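Local coordinates for putative nitroreductase (Thermotoga maritima, PDB 1VKW), which is a putative nitroreductase, probably an oxidoreductase of the FMN-dependent nitroreductase clan, at residues N14-I19 against A194-K199; G84-L89 against A190-R195; V146-M151 against G171-S176; P202-R207 against Y212-N217. All coordinates share one frame; numbering follows the deposited sequence.

Interaction 1 of 4, residues N14-I19 against A194-K199; sequences NIFEAI and AREIFK
Glu196 lies across from Ile15 and Phe16, and nearly every part of its side chain meets something. Its CB rests 3.7 Å from Ile15 CG2, the two side chains running alongside one another, head to tail. With CG anti to the backbone N (chi1 177°), the chain continues toward the Phe16 ring, where Glu196 CG comes 3.6 Å from Phe16 CE2. A bend at chi2 then lifts the carboxylate clear of the ring and sets the two planes almost perpendicular, 84° apart. Of its oxygens, Glu196 OE1 accepts from a water, 3.0 Å away, that in turn accepts from Ile15 N in the first turn of its helix. Glu196 OE2 is met from above the carboxylate plane by Lys199 NZ at 2.7 Å, a salt bridge, and the same ammonium also reaches the Glu196 carbonyl. Replacing Glu196 with an alanine is likely to leave the water on Ile15 N and Lys199 NZ without their carboxylate and open a gap beside Phe16. One residue on, Ile197 CG1 approaches the ring edge in plane, 3.9 Å from Phe16 CZ, while Ile15 CG2 sits over one ring face. Asn14 and Glu17 form a capping box that closes the start of helix 15-21. Residues 15-19 run roughly antiparallel to residues 194-198, with helix 143-153 adjoining both through Lys147, in cation-pi contact with Phe16, and Ile148, which touches Ile197.

Interaction 2 of 4, residues G84-L89 against A190-R195; sequences GEQIVL and AYLTAR
Gln86, whose aliphatic part lies against Leu192, has its amide nitrogen gripped twice: NE2 donates to the backbone carbonyls of Lys47 and of Phe82, the latter one turn earlier in its own helix. With both bonds made to main-chain oxygens, the amide is held in a set direction within a buried setting. CG stands beside the backbone N (chi1 -77°) and the chain is extended beyond it, which presents its methylene flank to the facing helix; Gln86 CG lies 4.1 Å from Leu192 CD1. That same methyl also meets Leu89 CD1 at 3.7 Å, the two leucines overlapping at their ends as they come from opposing helices. Leu192 thus enters with a single branch between side chains one turn apart. Here the two longest helices of the chain, 74-93 and 180-198, pack within the alpha+beta body of a protein assigned to the FMN-dependent nitroreductase clan, and their backbones come to 8.4 Å between Gln86 CA and Leu192 CA. The other branch of Leu192 is used within its own helix: CD2 lies 3.4 Å above the guanidinium plane of Arg195, offset toward its rim. Polar groups flank this apolar seam. Glu85 reaches His189 of the facing helix through OE2 and Trp100 through OE1, and Tyr191 OH is hydrogen-bonded to Glu201. Ile15 of helix 15-21 covers both leucines.

Interaction 3 of 4, residues V146-M151 against G171-S176; sequences VKIVEM and GELCIS
A purely apolar helix-on-sheet contact joins Ile148 and Val149 of helix 143-153 to Leu173 of strand 172-176, all three buried. Leu173 carries the strand side alone, dividing its two methyls between the helix residues. Its CD2 presses against Ile148 CG2 at 3.4 Å, closer than usual van der Waals contact, and lies 4.1 Å from Ile148 CB; the two side chains overlap flank to flank, coming from opposing sides. CD1 of Leu173 takes the looser position, 4.1 Å from Val149 CG2, with the side chains crossing at a slant. In the leucine, CG anti to the main-chain nitrogen (chi1 -165°) carries both methyls out to the helix. Ile148 CG2 meets the leucine and also lies against helix 180-198, which CG1 and CD1 touch further along at Ile197 and Ala194. Val149 is likewise backed by Ile166 of the neighbouring strand 165-168, which also touches Leu173. Alternation turns Glu172 and Cys174 to the opposite face, where Cys174 forms the disulfide with Cys213 and Glu172 a salt bridge with Arg207, while backbone bonds of Leu173 to Leu214 and of Cys174 to Lys167 place the strand in the interior of its sheet. The result is two-layer alpha+beta packing, in which helices cover one face of an antiparallel four-stranded sheet.

Interaction 4 of 4, residues P202-R207 against Y212-N217; sequences PVIQKR and YCLILN
Backbone hydrogen bonds pair Val203 with Ile215 and Gln205 with Cys213, two hydrogen-bonded pairs of an antiparallel hairpin; Ile215 N to Val203 O is the shortest at 2.7 Å, and Cys213 N to Gln205 O is the straightest at 170°. Apolar contacts fill the face of the non-hydrogen-bonded pairs: Ile204 CG1 is tight against Leu214 CD1 at 3.3 Å, and Ile204 CG2 meets the Tyr212 ring at its edge. Over a face of that ring lies Lys206 CB, a CH-pi contact 4.0 Å from the centroid. Tyr212 OH and Lys206 NZ both bind Asp75, and an alanine at Tyr212 would probably leave the lysine chain without its flat support and Asp75 short of one partner. Near Gln205 and Cys213, on the sheet face away from Ile204, Arg207 NH2 donates to Gln205 OE1 at 3.0 Å in the guanidinium plane, with Cys213 CB over one side. Strand 203-207 is outermost; strand 211-215 is hydrogen-bonded on its other edge to strand 172-176, to which the Cys213-Cys174 disulfide also ties it, and helices 180-198 and 74-93 pack on the Ile204 face.

Helix 180-198 ties the set together. Interactions 1 and 2 both end on it, their centres about 8 Å apart, and share Ala194 and Arg195. Interaction 3 lies about 13 Å from the centres of both, and Ile148 reaches the same helix from helix 143-153. Interactions 3 and 4, with centres about 10 Å apart, both reach one antiparallel sheet, where strands 172-176 and 211-215 are neighbours linked by the disulfide. Along the chain, interaction 3 opens and closes between the two halves of interactions 1 and 2, and interaction 4 follows last. Helix 180-198 packs on the sheet and also meets helices 15-21, 74-93 and 143-153, bringing distant parts of the sequence together.

Interaction 1 of 4, residues N14-I19 against A194-K199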
loop_
_atom_site.group_PDB
_atom_site.type_symbol
_atom_site.label_atom_id
_atom_site.label_comp_id
_atom_site.label_asym_id
_atom_site.label_seq_id
_atom_site.Cartn_x
_atom_site.Cartn_y
_atom_site.Cartn_z
ATOM N N ASN A 14 -2.695 11.319 -8.395
ATOM C CA ASN A 14 -3.553 10.159 -8.596
ATOM C C ASN A 14 -2.828 8.901 -8.129
ATOM O O ASN A 14 -1.649 8.950 -7.774
ATOM C CB ASN A 14 -4.029 10.050 -10.068
ATOM C CG ASN A 14 -2.891 9.796 -11.064
ATOM O OD1 ASN A 14 -1.960 9.028 -10.800
ATOM N ND2 ASN A 14 -2.990 10.422 -12.235
ATOM N N ILE A 15 -3.557 7.790 -8.107
ATOM C CA ILE A 15 -3.044 6.528 -7.603
ATOM C C ILE A 15 -1.722 6.099 -8.263
ATOM O O ILE A 15 -0.850 5.551 -7.596
ATOM C CB ILE A 15 -4.125 5.409 -7.737
ATOM C CG1 ILE A 15 -3.624 4.087 -7.146
ATOM C CG2 ILE A 15 -4.541 5.199 -9.180
ATOM C CD1 ILE A 15 -3.268 4.160 -5.658
ATOM N N PHE A 16 -1.580 6.331 -9.565
ATOM C CA PHE A 16 -0.372 5.936 -10.278
ATOM C C PHE A 16 0.836 6.740 -9.789
ATOM O O PHE A 16 1.929 6.200 -9.564
ATOM C CB PHE A 16 -0.555 6.108 -11.788
ATOM C CG PHE A 16 -1.721 5.344 -12.342
ATOM C CD1 PHE A 16 -1.761 3.954 -12.256
ATOM C CD2 PHE A 16 -2.784 6.006 -12.933
ATOM C CE1 PHE A 16 -2.844 3.240 -12.763
ATOM C CE2 PHE A 16 -3.875 5.298 -13.436
ATOM C CZ PHE A 16 -3.907 3.920 -13.348
ATOM N N GLU A 17 0.622 8.035 -9.598
ATOM C CA GLU A 17 1.686 8.917 -9.139
ATOM C C GLU A 17 2.056 8.591 -7.690
ATOM O O GLU A 17 3.228 8.563 -7.348
ATOM C CB GLU A 17 1.262 10.376 -9.333
ATOM C CG GLU A 17 1.058 10.713 -10.810
ATOM C CD GLU A 17 0.335 12.020 -11.072
ATOM O OE1 GLU A 17 -0.442 12.484 -10.211
ATOM O OE2 GLU A 17 0.535 12.579 -12.171
ATOM N N ALA A 18 1.067 8.299 -6.851
ATOM C CA ALA A 18 1.328 7.898 -5.457
ATOM C C ALA A 18 2.170 6.624 -5.368
ATOM O O ALA A 18 3.133 6.563 -4.604
ATOM C CB ALA A 18 0.029 7.708 -4.706
ATOM N N ILE A 19 1.807 5.601 -6.142
ATOM C CA ILE A 19 2.581 4.361 -6.166
ATOM C C ILE A 19 4.006 4.633 -6.657
ATOM O O ILE A 19 4.976 4.152 -6.066
ATOM C CB ILE A 19 1.891 3.284 -7.042
ATOM C CG1 ILE A 19 0.595 2.805 -6.372
ATOM C CG2 ILE A 19 2.843 2.081 -7.269
ATOM C CD1 ILE A 19 -0.348 1.979 -7.284
ATOM N N ALA A 194 -6.742 -1.000 -10.486
ATOM C CA ALA A 194 -7.867 -1.570 -11.236
ATOM C C ALA A 194 -9.144 -0.732 -11.078
ATOM O O ALA A 194 -9.909 -0.559 -12.029
ATOM C CB ALA A 194 -8.113 -3.017 -10.804
ATOM N N ARG A 195 -9.353 -0.208 -9.873
ATOM C CA ARG A 195 -10.494 0.643 -9.571
ATOM C C ARG A 195 -10.454 1.909 -10.426
ATOM O O ARG A 195 -11.467 2.310 -11.005
ATOM C CB ARG A 195 -10.498 1.007 -8.081
ATOM C CG ARG A 195 -11.730 1.753 -7.611
ATOM C CD ARG A 195 -11.745 2.007 -6.103
ATOM N NE ARG A 195 -10.817 3.069 -5.729
ATOM C CZ ARG A 195 -10.574 3.460 -4.482
ATOM N NH1 ARG A 195 -11.186 2.877 -3.454
ATOM N NH2 ARG A 195 -9.709 4.445 -4.261
ATOM N N GLU A 196 -9.271 2.517 -10.497
ATOM C CA GLU A 196 -9.023 3.680 -11.352
ATOM C C GLU A 196 -9.198 3.368 -12.843
ATOM O O GLU A 196 -9.864 4.122 -13.561
ATOM C CB GLU A 196 -7.612 4.227 -11.093
ATOM C CG GLU A 196 -7.205 5.404 -11.966
ATOM C CD GLU A 196 -8.074 6.631 -11.759
ATOM O OE1 GLU A 196 -8.569 6.833 -10.629
ATOM O OE2 GLU A 196 -8.257 7.402 -12.728
ATOM N N ILE A 197 -8.595 2.278 -13.310
ATOM C CA ILE A 197 -8.617 1.931 -14.726
ATOM C C ILE A 197 -10.023 1.615 -15.222
ATOM O O ILE A 197 -10.455 2.156 -16.234
ATOM C CB ILE A 197 -7.656 0.762 -15.027
ATOM C CG1 ILE A 197 -6.215 1.267 -14.941
ATOM C CG2 ILE A 197 -7.908 0.180 -16.435
ATOM C CD1 ILE A 197 -5.175 0.192 -14.966
ATOM N N PHE A 198 -10.730 0.752 -14.503
ATOM C CA PHE A 198 -12.013 0.235 -14.978
ATOM C C PHE A 198 -13.167 1.086 -14.520
ATOM O O PHE A 198 -14.281 0.933 -15.023
ATOM C CB PHE A 198 -12.189 -1.238 -14.569
ATOM C CG PHE A 198 -11.259 -2.163 -15.298
ATOM C CD1 PHE A 198 -11.482 -2.468 -16.638
ATOM C CD2 PHE A 198 -10.131 -2.687 -14.674
ATOM C CE1 PHE A 198 -10.618 -3.291 -17.326
ATOM C CE2 PHE A 198 -9.276 -3.512 -15.358
ATOM C CZ PHE A 198 -9.514 -3.816 -16.691
ATOM N N LYS A 199 -12.887 2.010 -13.597
ATOM C CA LYS A 199 -13.889 2.895 -13.015
ATOM C C LYS A 199 -15.039 2.099 -12.394
ATOM O O LYS A 199 -16.183 2.548 -12.383
ATOM C CB LYS A 199 -14.405 3.915 -14.056
ATOM C CG LYS A 199 -13.326 4.878 -14.589
ATOM C CD LYS A 199 -12.928 5.911 -13.536
ATOM C CE LYS A 199 -11.979 6.964 -14.084
ATOM N NZ LYS A 199 -10.553 6.640 -13.840
HETATM O O HOH W 1 -6.479 8.207 -8.919
#

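Interaction 2 of 4, residues G84-L89 against A190-R195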
loop_
_atom_site.group_PDB
_atom_site.type_symbol
_atom_site.label_atom_id
_atom_site.label_comp_id
_atom_site.label_asym_id
_atom_site.label_seq_id
_atom_site.Cartn_x
_atom_site.Cartn_y
_atom_site.Cartn_z
ATOM N N GLY A 84 -3.125 -1.176 5.497
ATOM C CA GLY A 84 -1.909 -0.430 5.792
ATOM C C GLY A 84 -1.296 0.247 4.573
ATOM O O GLY A 84 -0.865 1.397 4.650
ATOM N N GLU A 85 -1.264 -0.450 3.442
ATOM C CA GLU A 85 -0.724 0.151 2.232
ATOM C C GLU A 85 -1.656 1.233 1.670
ATOM O O GLU A 85 -1.176 2.198 1.084
ATOM C CB GLU A 85 -0.358 -0.911 1.197
ATOM C CG GLU A 85 0.376 -0.383 -0.037
ATOM C CD GLU A 85 1.773 0.172 0.216
ATOM O OE1 GLU A 85 2.244 0.174 1.371
ATOM O OE2 GLU A 85 2.425 0.607 -0.765
ATOM N N GLN A 86 -2.971 1.110 1.878
ATOM C CA GLN A 86 -3.888 2.193 1.524
ATOM C C GLN A 86 -3.520 3.481 2.261
ATOM O O GLN A 86 -3.520 4.572 1.676
ATOM C CB GLN A 86 -5.342 1.799 1.810
ATOM C CG GLN A 86 -5.911 0.849 0.754
ATOM C CD GLN A 86 -7.295 0.369 1.104
ATOM O OE1 GLN A 86 -8.267 1.109 0.945
ATOM N NE2 GLN A 86 -7.394 -0.862 1.604
ATOM N N ILE A 87 -3.194 3.342 3.541
ATOM C CA ILE A 87 -2.772 4.482 4.364
ATOM C C ILE A 87 -1.427 5.057 3.893
ATOM O O ILE A 87 -1.271 6.286 3.792
ATOM C CB ILE A 87 -2.715 4.077 5.858
ATOM C CG1 ILE A 87 -4.113 3.657 6.345
ATOM C CG2 ILE A 87 -2.179 5.224 6.706
ATOM C CD1 ILE A 87 -4.109 2.880 7.656
ATOM N N VAL A 88 -0.474 4.170 3.600
ATOM C CA VAL A 88 0.838 4.567 3.055
ATOM C C VAL A 88 0.681 5.411 1.806
ATOM O O VAL A 88 1.287 6.479 1.678
ATOM C CB VAL A 88 1.718 3.330 2.726
ATOM C CG1 VAL A 88 2.912 3.705 1.839
ATOM C CG2 VAL A 88 2.209 2.680 3.999
ATOM N N LEU A 89 -0.145 4.932 0.889
ATOM C CA LEU A 89 -0.358 5.620 -0.375
ATOM C C LEU A 89 -1.069 6.953 -0.191
ATOM O O LEU A 89 -0.815 7.906 -0.925
ATOM C CB LEU A 89 -1.141 4.716 -1.338
ATOM C CG LEU A 89 -0.338 3.524 -1.860
ATOM C CD1 LEU A 89 -1.213 2.633 -2.738
ATOM C CD2 LEU A 89 0.912 3.998 -2.627
ATOM N N ALA A 190 -2.987 -3.481 -6.668
ATOM C CA ALA A 190 -3.755 -4.027 -7.777
ATOM C C ALA A 190 -5.207 -3.552 -7.693
ATOM O O ALA A 190 -5.797 -3.140 -8.681
ATOM C CB ALA A 190 -3.685 -5.521 -7.778
ATOM N N TYR A 191 -5.766 -3.606 -6.495
ATOM C CA TYR A 191 -7.125 -3.140 -6.259
ATOM C C TYR A 191 -7.313 -1.659 -6.619
ATOM O O TYR A 191 -8.212 -1.300 -7.369
ATOM C CB TYR A 191 -7.520 -3.392 -4.804
ATOM C CG TYR A 191 -8.790 -2.684 -4.440
ATOM C CD1 TYR A 191 -10.033 -3.264 -4.687
ATOM C CD2 TYR A 191 -8.753 -1.415 -3.870
ATOM C CE1 TYR A 191 -11.214 -2.596 -4.359
ATOM C CE2 TYR A 191 -9.922 -0.730 -3.550
ATOM C CZ TYR A 191 -11.147 -1.325 -3.794
ATOM O OH TYR A 191 -12.290 -0.638 -3.461
ATOM N N LEU A 192 -6.450 -0.804 -6.087
ATOM C CA LEU A 192 -6.556 0.637 -6.314
ATOM C C LEU A 192 -6.327 1.048 -7.779
ATOM O O LEU A 192 -6.998 1.944 -8.281
ATOM C CB LEU A 192 -5.611 1.395 -5.366
ATOM C CG LEU A 192 -5.966 1.345 -3.869
ATOM C CD1 LEU A 192 -4.839 1.915 -3.021
ATOM C CD2 LEU A 192 -7.273 2.062 -3.561
ATOM N N THR A 193 -5.394 0.404 -8.473
ATOM C CA THR A 193 -5.154 0.744 -9.881
ATOM C C THR A 193 -6.262 0.209 -10.780
ATOM O O THR A 193 -6.716 0.900 -11.705
ATOM C CB THR A 193 -3.784 0.252 -10.357
ATOM O OG1 THR A 193 -3.662 -1.148 -10.111
ATOM C CG2 THR A 193 -2.659 0.890 -9.542
ATOM N N ALA A 194 -6.742 -1.000 -10.486
ATOM C CA ALA A 194 -7.867 -1.570 -11.236
ATOM C C ALA A 194 -9.144 -0.732 -11.078
ATOM O O ALA A 194 -9.909 -0.559 -12.029
ATOM C CB ALA A 194 -8.113 -3.017 -10.804
ATOM N N ARG A 195 -9.353 -0.208 -9.873
ATOM C CA ARG A 195 -10.494 0.643 -9.571
ATOM C C ARG A 195 -10.454 1.909 -10.426
ATOM O O ARG A 195 -11.467 2.310 -11.005
ATOM C CB ARG A 195 -10.498 1.007 -8.081
ATOM C CG ARG A 195 -11.730 1.753 -7.611
ATOM C CD ARG A 195 -11.745 2.007 -6.103
ATOM N NE ARG A 195 -10.817 3.069 -5.729
ATOM C CZ ARG A 195 -10.574 3.460 -4.482
ATOM N NH1 ARG A 195 -11.186 2.877 -3.454
ATOM N NH2 ARG A 195 -9.709 4.445 -4.261
#

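Interaction 3 of 4, residues V146-M151 against G171-S176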
loop_
_atom_site.group_PDB
_atom_site.type_symbol
_atom_site.label_atom_id
_atom_site.label_comp_id
_atom_site.label_asym_id
_atom_site.label_seq_id
_atom_site.Cartn_x
_atom_site.Cartn_y
_atom_site.Cartn_z
ATOM N N VAL A 146 -1.058 -5.035 -17.988
ATOM C CA VAL A 146 0.359 -4.695 -17.916
ATOM C C VAL A 146 0.525 -3.555 -16.895
ATOM O O VAL A 146 1.346 -3.650 -15.979
ATOM C CB VAL A 146 0.930 -4.289 -19.279
ATOM C CG1 VAL A 146 2.374 -3.874 -19.148
ATOM C CG2 VAL A 146 0.810 -5.448 -20.288
ATOM N N LYS A 147 -0.304 -2.521 -17.010
ATOM C CA LYS A 147 -0.208 -1.379 -16.099
ATOM C C LYS A 147 -0.440 -1.775 -14.636
ATOM O O LYS A 147 0.327 -1.379 -13.751
ATOM C CB LYS A 147 -1.196 -0.284 -16.498
ATOM C CG LYS A 147 -0.980 1.034 -15.761
ATOM C CD LYS A 147 -1.819 2.147 -16.383
ATOM C CE LYS A 147 -1.266 3.540 -16.044
ATOM N NZ LYS A 147 -2.057 4.611 -16.700
ATOM N N ILE A 148 -1.487 -2.557 -14.375
ATOM C CA ILE A 148 -1.780 -2.994 -12.997
ATOM C C ILE A 148 -0.629 -3.823 -12.430
ATOM O O ILE A 148 -0.249 -3.632 -11.283
ATOM C CB ILE A 148 -3.097 -3.790 -12.917
ATOM C CG1 ILE A 148 -4.294 -2.878 -13.208
ATOM C CG2 ILE A 148 -3.253 -4.402 -11.551
ATOM C CD1 ILE A 148 -5.528 -3.627 -13.604
ATOM N N VAL A 149 -0.068 -4.729 -13.231
ATOM C CA VAL A 149 1.032 -5.566 -12.763
ATOM C C VAL A 149 2.275 -4.738 -12.440
ATOM O O VAL A 149 2.944 -4.978 -11.423
ATOM C CB VAL A 149 1.387 -6.689 -13.763
ATOM C CG1 VAL A 149 2.614 -7.469 -13.275
ATOM C CG2 VAL A 149 0.226 -7.674 -13.875
ATOM N N GLU A 150 2.588 -3.783 -13.312
ATOM C CA GLU A 150 3.717 -2.892 -13.100
ATOM C C GLU A 150 3.559 -2.115 -11.800
ATOM O O GLU A 150 4.509 -1.960 -11.035
ATOM C CB GLU A 150 3.867 -1.922 -14.283
ATOM C CG GLU A 150 4.376 -2.581 -15.559
ATOM C CD GLU A 150 4.223 -1.731 -16.810
ATOM O OE1 GLU A 150 3.809 -0.551 -16.722
ATOM O OE2 GLU A 150 4.537 -2.252 -17.911
HETATM N N MSE A 151 2.351 -1.626 -11.545
HETATM C CA MSE A 151 2.077 -0.854 -10.320
HETATM C C MSE A 151 2.105 -1.731 -9.072
HETATM O O MSE A 151 2.494 -1.271 -7.998
HETATM C CB MSE A 151 0.718 -0.164 -10.414
HETATM C CG MSE A 151 0.631 0.898 -11.468
HETATM SE SE MSE A 151 1.892 2.376 -11.171
HETATM C CE MSE A 151 3.375 1.722 -12.365
ATOM N N GLY A 171 -10.681 -12.790 -16.677
ATOM C CA GLY A 171 -11.540 -12.032 -15.759
ATOM C C GLY A 171 -10.863 -11.517 -14.483
ATOM O O GLY A 171 -11.331 -10.568 -13.860
ATOM N N GLU A 172 -9.760 -12.141 -14.095
ATOM C CA GLU A 172 -9.182 -11.928 -12.764
ATOM C C GLU A 172 -7.680 -11.822 -12.795
ATOM O O GLU A 172 -7.032 -12.338 -13.701
ATOM C CB GLU A 172 -9.545 -13.087 -11.835
ATOM C CG GLU A 172 -11.007 -13.453 -11.842
ATOM C CD GLU A 172 -11.350 -14.543 -10.861
ATOM O OE1 GLU A 172 -10.436 -15.152 -10.260
ATOM O OE2 GLU A 172 -12.553 -14.783 -10.688
ATOM N N LEU A 173 -7.148 -11.160 -11.777
ATOM C CA LEU A 173 -5.713 -11.058 -11.537
ATOM C C LEU A 173 -5.542 -11.672 -10.172
ATOM O O LEU A 173 -6.212 -11.264 -9.222
ATOM C CB LEU A 173 -5.249 -9.597 -11.550
ATOM C CG LEU A 173 -3.763 -9.239 -11.672
ATOM C CD1 LEU A 173 -3.052 -9.939 -12.828
ATOM C CD2 LEU A 173 -3.652 -7.737 -11.859
ATOM N N CYS A 174 -4.725 -12.716 -10.110
ATOM C CA CYS A 174 -4.495 -13.466 -8.878
ATOM C C CYS A 174 -3.075 -13.266 -8.380
ATOM O O CYS A 174 -2.133 -13.369 -9.153
ATOM C CB CYS A 174 -4.765 -14.948 -9.113
ATOM S SG CYS A 174 -6.480 -15.293 -9.595
ATOM N N ILE A 175 -2.945 -12.976 -7.087
ATOM C CA ILE A 175 -1.660 -12.833 -6.422
ATOM C C ILE A 175 -1.568 -13.880 -5.320
ATOM O O ILE A 175 -2.442 -13.942 -4.448
ATOM C CB ILE A 175 -1.530 -11.434 -5.798
ATOM C CG1 ILE A 175 -1.676 -10.355 -6.874
ATOM C CG2 ILE A 175 -0.199 -11.294 -5.067
ATOM C CD1 ILE A 175 -1.826 -8.965 -6.304
ATOM N N SER A 176 -0.511 -14.688 -5.365
ATOM C CA SER A 176 -0.223 -15.681 -4.333
ATOM C C SER A 176 1.093 -15.347 -3.641
ATOM O O SER A 176 2.056 -14.904 -4.289
ATOM C CB SER A 176 -0.114 -17.077 -4.944
ATOM O OG SER A 176 -1.202 -17.360 -5.810
#

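Interaction 4 of 4, residues P202-R207 against Y212-N217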
loop_
_atom_site.group_PDB
_atom_site.type_symbol
_atom_site.label_atom_id
_atom_site.label_comp_id
_atom_site.label_asym_id
_atom_site.label_seq_id
_atom_site.Cartn_x
_atom_site.Cartn_y
_atom_site.Cartn_z
ATOM N N PRO A 202 -13.493 -3.286 -7.973
ATOM C CA PRO A 202 -13.076 -4.694 -8.104
ATOM C C PRO A 202 -13.554 -5.517 -6.913
ATOM O O PRO A 202 -13.728 -4.966 -5.820
ATOM C CB PRO A 202 -11.539 -4.617 -8.124
ATOM C CG PRO A 202 -11.232 -3.196 -8.449
ATOM C CD PRO A 202 -12.328 -2.397 -7.847
ATOM N N VAL A 203 -13.792 -6.808 -7.127
ATOM C CA VAL A 203 -14.181 -7.705 -6.048
ATOM C C VAL A 203 -12.978 -8.559 -5.684
ATOM O O VAL A 203 -12.340 -9.129 -6.562
ATOM C CB VAL A 203 -15.358 -8.626 -6.451
ATOM C CG1 VAL A 203 -15.693 -9.624 -5.334
ATOM C CG2 VAL A 203 -16.570 -7.791 -6.807
ATOM N N ILE A 204 -12.695 -8.651 -4.387
ATOM C CA ILE A 204 -11.560 -9.394 -3.890
ATOM C C ILE A 204 -12.071 -10.669 -3.268
ATOM O O ILE A 204 -12.957 -10.622 -2.407
ATOM C CB ILE A 204 -10.808 -8.602 -2.813
ATOM C CG1 ILE A 204 -10.358 -7.242 -3.342
ATOM C CG2 ILE A 204 -9.602 -9.417 -2.308
ATOM C CD1 ILE A 204 -10.461 -6.144 -2.295
ATOM N N GLN A 205 -11.485 -11.794 -3.677
ATOM C CA GLN A 205 -11.880 -13.106 -3.188
ATOM C C GLN A 205 -10.669 -13.957 -2.841
ATOM O O GLN A 205 -9.734 -14.063 -3.633
ATOM C CB GLN A 205 -12.735 -13.816 -4.241
ATOM C CG GLN A 205 -14.058 -13.116 -4.464
ATOM C CD GLN A 205 -15.014 -13.926 -5.285
ATOM O OE1 GLN A 205 -14.597 -14.783 -6.064
ATOM N NE2 GLN A 205 -16.304 -13.658 -5.128
ATOM N N LYS A 206 -10.697 -14.569 -1.654
ATOM C CA LYS A 206 -9.653 -15.504 -1.255
ATOM C C LYS A 206 -9.855 -16.789 -2.031
ATOM O O LYS A 206 -10.981 -17.248 -2.176
ATOM C CB LYS A 206 -9.687 -15.800 0.244
ATOM C CG LYS A 206 -8.484 -16.605 0.708
ATOM C CD LYS A 206 -8.666 -17.219 2.088
ATOM C CE LYS A 206 -7.306 -17.691 2.631
ATOM N NZ LYS A 206 -7.387 -18.241 4.004
ATOM N N ARG A 207 -8.757 -17.346 -2.533
ATOM C CA ARG A 207 -8.758 -18.591 -3.298
ATOM C C ARG A 207 -7.728 -19.539 -2.705
ATOM O O ARG A 207 -6.529 -19.256 -2.739
ATOM C CB ARG A 207 -8.402 -18.311 -4.748
ATOM C CG ARG A 207 -9.395 -17.447 -5.451
ATOM C CD ARG A 207 -10.786 -18.062 -5.594
ATOM N NE ARG A 207 -11.694 -17.093 -6.198
ATOM C CZ ARG A 207 -11.714 -16.787 -7.490
ATOM N NH1 ARG A 207 -10.892 -17.389 -8.352
ATOM N NH2 ARG A 207 -12.571 -15.871 -7.924
ATOM N N TYR A 212 -5.155 -14.519 -3.370
ATOM C CA TYR A 212 -6.309 -13.633 -3.425
ATOM C C TYR A 212 -6.444 -13.195 -4.866
ATOM O O TYR A 212 -5.456 -12.816 -5.489
ATOM C CB TYR A 212 -6.125 -12.433 -2.504
ATOM C CG TYR A 212 -6.517 -12.718 -1.076
ATOM C CD1 TYR A 212 -5.662 -13.408 -0.226
ATOM C CD2 TYR A 212 -7.752 -12.319 -0.581
ATOM C CE1 TYR A 212 -6.020 -13.688 1.084
ATOM C CE2 TYR A 212 -8.117 -12.584 0.731
ATOM C CZ TYR A 212 -7.246 -13.265 1.562
ATOM O OH TYR A 212 -7.609 -13.547 2.866
ATOM N N CYS A 213 -7.661 -13.297 -5.395
ATOM C CA CYS A 213 -7.944 -12.899 -6.760
ATOM C C CYS A 213 -8.811 -11.666 -6.766
ATOM O O CYS A 213 -9.686 -11.485 -5.913
ATOM C CB CYS A 213 -8.637 -14.020 -7.542
ATOM S SG CYS A 213 -7.576 -15.456 -7.860
ATOM N N LEU A 214 -8.543 -10.823 -7.748
ATOM C CA LEU A 214 -9.285 -9.615 -7.971
ATOM C C LEU A 214 -10.137 -9.821 -9.208
ATOM O O LEU A 214 -9.604 -10.059 -10.289
ATOM C CB LEU A 214 -8.300 -8.478 -8.220
ATOM C CG LEU A 214 -8.712 -7.070 -7.851
ATOM C CD1 LEU A 214 -8.913 -6.973 -6.347
ATOM C CD2 LEU A 214 -7.618 -6.108 -8.327
ATOM N N ILE A 215 -11.455 -9.757 -9.054
ATOM C CA ILE A 215 -12.322 -9.712 -10.221
ATOM C C ILE A 215 -12.290 -8.251 -10.699
ATOM O O ILE A 215 -12.812 -7.359 -10.038
ATOM C CB ILE A 215 -13.746 -10.200 -9.910
ATOM C CG1 ILE A 215 -13.708 -11.636 -9.365
ATOM C CG2 ILE A 215 -14.590 -10.187 -11.165
ATOM C CD1 ILE A 215 -15.025 -12.095 -8.770
ATOM N N LEU A 216 -11.668 -8.035 -11.849
ATOM C CA LEU A 216 -11.231 -6.708 -12.275
ATOM C C LEU A 216 -12.345 -5.778 -12.707
ATOM O O LEU A 216 -12.360 -4.615 -12.318
ATOM C CB LEU A 216 -10.225 -6.840 -13.423
ATOM C CG LEU A 216 -8.910 -7.496 -12.984
ATOM C CD1 LEU A 216 -8.131 -7.984 -14.193
ATOM C CD2 LEU A 216 -8.089 -6.545 -12.149
ATOM N N ASN A 217 -13.256 -6.276 -13.535
ATOM C CA ASN A 217 -14.297 -5.412 -14.121
ATOM C C ASN A 217 -15.658 -6.011 -13.816
ATOM O O ASN A 217 -16.340 -6.501 -14.713
ATOM C CB ASN A 217 -14.062 -5.290 -15.628
ATOM C CG ASN A 217 -14.832 -4.151 -16.263
ATOM O OD1 ASN A 217 -15.211 -3.181 -15.607
ATOM N ND2 ASN A 217 -15.043 -4.256 -17.574
#